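Local coordinates for protein pertussis toxin-like subunit ArtA (PDB 4Z9D) that probably transfers ADP-ribose from NAD to trimeric G proteins, as the enzymatic A subunit of a pertussis-like AB5 toxin, at residues L77-I82 with E132-T137. The protein carries 2 engineered substitutions. Residues are numbered along the deposited sequence; the frame is centred on the assembly and turned at random.
Sequences LYRYRI and EAVELT
Arg81 and Glu132 exemplify how antiparallel strands place paired side chains on one face of a sheet. Both Arg81 NE and NH2 turn to Glu132 OE1, each 2.9 Å from it, so a single carboxylate oxygen receives two bonds of the salt bridge. That oxygen sits at the guanidinium edge, close to its plane; NE reaches it from above the carboxylate, NH2 nearly along its C-O axis. Glu132 sets CG between its backbone N and carbonyl carbon (chi1 62°), which brings the extended chain alongside Arg81.

On the same face, CG anti to the backbone N (chi1 -175°) and a bend at chi3 carry the Arg79 guanidinium beside Val134, whose CB lies over one face; Leu136 crosses at about a right angle, its CD2 3.7 Å from Arg79 NH1. On the reverse face Tyr80 CE1 makes an apolar contact with Ala133 CB (3.5 Å), and Tyr78 and Glu135 lie side by side, pointing the same way, with the methylene Glu135 CG 3.3 Å from Tyr78 CE1.

These pairs join the two central strands of a four-stranded antiparallel sheet in the ADP-ribosyltransferase fold. Arg79 and Val134 form a hydrogen-bonded pair, flanked by the non-hydrogen-bonded pairs Tyr78–Glu135 and Tyr80–Ala133.

Further out, Asp147 forms a salt bridge with Arg79 NH2, while Tyr80 OH is hydrogen-bonded to Arg13 O and its ring packs edge-to-face with that of Phe23. The side chain of Leu77 lies about 5 Å from the bound NAD.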
loop_
_atom_site.group_PDB
_atom_site.type_symbol
_atom_site.label_atom_id
_atom_site.label_comp_id
_atom_site.label_asym_id
_atom_site.label_seq_id
_atom_site.Cartn_x
_atom_site.Cartn_y
_atom_site.Cartn_z
ATOM N N LEU A 77 -1.083 -2.946 14.531
ATOM C CA LEU A 77 -0.789 -2.474 13.196
ATOM C C LEU A 77 0.610 -1.896 13.211
ATOM O O LEU A 77 1.056 -1.343 14.216
ATOM C CB LEU A 77 -1.794 -1.421 12.740
ATOM C CG LEU A 77 -3.215 -1.900 12.517
ATOM C CD1 LEU A 77 -4.108 -0.709 12.202
ATOM C CD2 LEU A 77 -3.210 -2.896 11.378
ATOM N N TYR A 78 1.300 -2.040 12.090
ATOM C CA TYR A 78 2.641 -1.510 11.921
ATOM C C TYR A 78 2.654 -0.630 10.682
ATOM O O TYR A 78 1.940 -0.901 9.717
ATOM C CB TYR A 78 3.667 -2.640 11.772
ATOM C CG TYR A 78 3.701 -3.612 12.936
ATOM C CD1 TYR A 78 4.669 -3.514 13.919
ATOM C CD2 TYR A 78 2.773 -4.646 13.029
ATOM C CE1 TYR A 78 4.716 -4.407 14.965
ATOM C CE2 TYR A 78 2.808 -5.546 14.080
ATOM C CZ TYR A 78 3.782 -5.419 15.047
ATOM O OH TYR A 78 3.829 -6.309 16.101
ATOM N N ARG A 79 3.450 0.431 10.712
ATOM C CA ARG A 79 3.725 1.199 9.508
ATOM C C ARG A 79 5.098 0.797 8.998
ATOM O O ARG A 79 6.088 0.973 9.703
ATOM C CB ARG A 79 3.680 2.707 9.787
ATOM C CG ARG A 79 3.845 3.573 8.544
ATOM C CD ARG A 79 3.901 5.045 8.873
ATOM N NE ARG A 79 5.101 5.403 9.630
ATOM C CZ ARG A 79 5.108 5.831 10.888
ATOM N NH1 ARG A 79 3.974 5.983 11.548
ATOM N NH2 ARG A 79 6.256 6.132 11.476
ATOM N N TYR A 80 5.155 0.239 7.796
ATOM C CA TYR A 80 6.425 -0.122 7.180
ATOM C C TYR A 80 6.879 0.954 6.210
ATOM O O TYR A 80 6.071 1.486 5.445
ATOM C CB TYR A 80 6.298 -1.466 6.450
ATOM C CG TYR A 80 6.141 -2.641 7.368
ATOM C CD1 TYR A 80 7.260 -3.333 7.830
ATOM C CD2 TYR A 80 4.884 -3.061 7.783
ATOM C CE1 TYR A 80 7.124 -4.414 8.673
ATOM C CE2 TYR A 80 4.738 -4.127 8.643
ATOM C CZ TYR A 80 5.863 -4.805 9.079
ATOM O OH TYR A 80 5.724 -5.881 9.926
ATOM N N ARG A 81 8.165 1.287 6.245
ATOM C CA ARG A 81 8.727 2.179 5.240
ATOM C C ARG A 81 9.450 1.341 4.214
ATOM O O ARG A 81 10.231 0.465 4.568
ATOM C CB ARG A 81 9.690 3.200 5.843
ATOM C CG ARG A 81 9.980 4.317 4.853
ATOM C CD ARG A 81 11.159 5.188 5.259
ATOM N NE ARG A 81 11.096 5.657 6.640
ATOM C CZ ARG A 81 10.963 6.931 7.003
ATOM N NH1 ARG A 81 10.849 7.889 6.090
ATOM N NH2 ARG A 81 10.943 7.248 8.291
ATOM N N ILE A 82 9.194 1.611 2.938
ATOM C CA ILE A 82 9.644 0.717 1.877
ATOM C C ILE A 82 10.318 1.464 0.741
ATOM O O ILE A 82 9.803 2.468 0.271
ATOM C CB ILE A 82 8.451 -0.081 1.288
ATOM C CG1 ILE A 82 7.620 -0.749 2.392
ATOM C CG2 ILE A 82 8.916 -1.114 0.236
ATOM C CD1 ILE A 82 6.245 -1.216 1.911
ATOM N N GLU A 132 12.270 -0.345 7.551
ATOM C CA GLU A 132 11.989 -0.320 8.977
ATOM C C GLU A 132 10.504 -0.501 9.247
ATOM O O GLU A 132 9.673 -0.452 8.334
ATOM C CB GLU A 132 12.496 1.004 9.593
ATOM C CG GLU A 132 11.810 2.246 9.029
ATOM C CD GLU A 132 12.463 3.556 9.466
ATOM O OE1 GLU A 132 11.856 4.623 9.217
ATOM O OE2 GLU A 132 13.574 3.523 10.050
ATOM N N ALA A 133 10.175 -0.717 10.508
ATOM C CA ALA A 133 8.790 -0.809 10.917
ATOM C C ALA A 133 8.579 0.011 12.177
ATOM O O ALA A 133 9.507 0.208 12.950
ATOM C CB ALA A 133 8.401 -2.243 11.155
ATOM N N VAL A 134 7.359 0.507 12.352
ATOM C CA VAL A 134 6.963 1.175 13.590
ATOM C C VAL A 134 5.634 0.593 14.062
ATOM O O VAL A 134 4.648 0.642 13.322
ATOM C CB VAL A 134 6.810 2.704 13.388
ATOM C CG1 VAL A 134 6.272 3.361 14.655
ATOM C CG2 VAL A 134 8.131 3.323 12.984
ATOM N N GLU A 135 5.585 0.056 15.282
ATOM C CA GLU A 135 4.309 -0.398 15.848
ATOM C C GLU A 135 3.446 0.818 16.124
ATOM O O GLU A 135 3.930 1.776 16.711
ATOM C CB GLU A 135 4.496 -1.179 17.158
ATOM C CG GLU A 135 5.663 -2.142 17.183
ATOM C CD GLU A 135 5.647 -3.052 18.408
ATOM O OE1 GLU A 135 6.629 -3.808 18.602
ATOM O OE2 GLU A 135 4.652 -3.011 19.171
ATOM N N LEU A 136 2.177 0.778 15.734
ATOM C CA LEU A 136 1.280 1.915 15.973
ATOM C C LEU A 136 0.464 1.695 17.236
ATOM O O LEU A 136 0.014 0.588 17.506
ATOM C CB LEU A 136 0.350 2.144 14.775
ATOM C CG LEU A 136 1.019 2.442 13.428
ATOM C CD1 LEU A 136 0.005 2.593 12.318
ATOM C CD2 LEU A 136 1.864 3.697 13.535
ATOM N N THR A 137 0.332 2.734 18.053
ATOM C CA THR A 137 -0.520 2.642 19.236
ATOM C C THR A 137 -1.866 3.310 18.960
ATOM O O THR A 137 -1.939 4.259 18.177
ATOM C CB THR A 137 0.151 3.292 20.460
ATOM O OG1 THR A 137 0.223 4.702 20.254
ATOM C CG2 THR A 137 1.573 2.742 20.653
#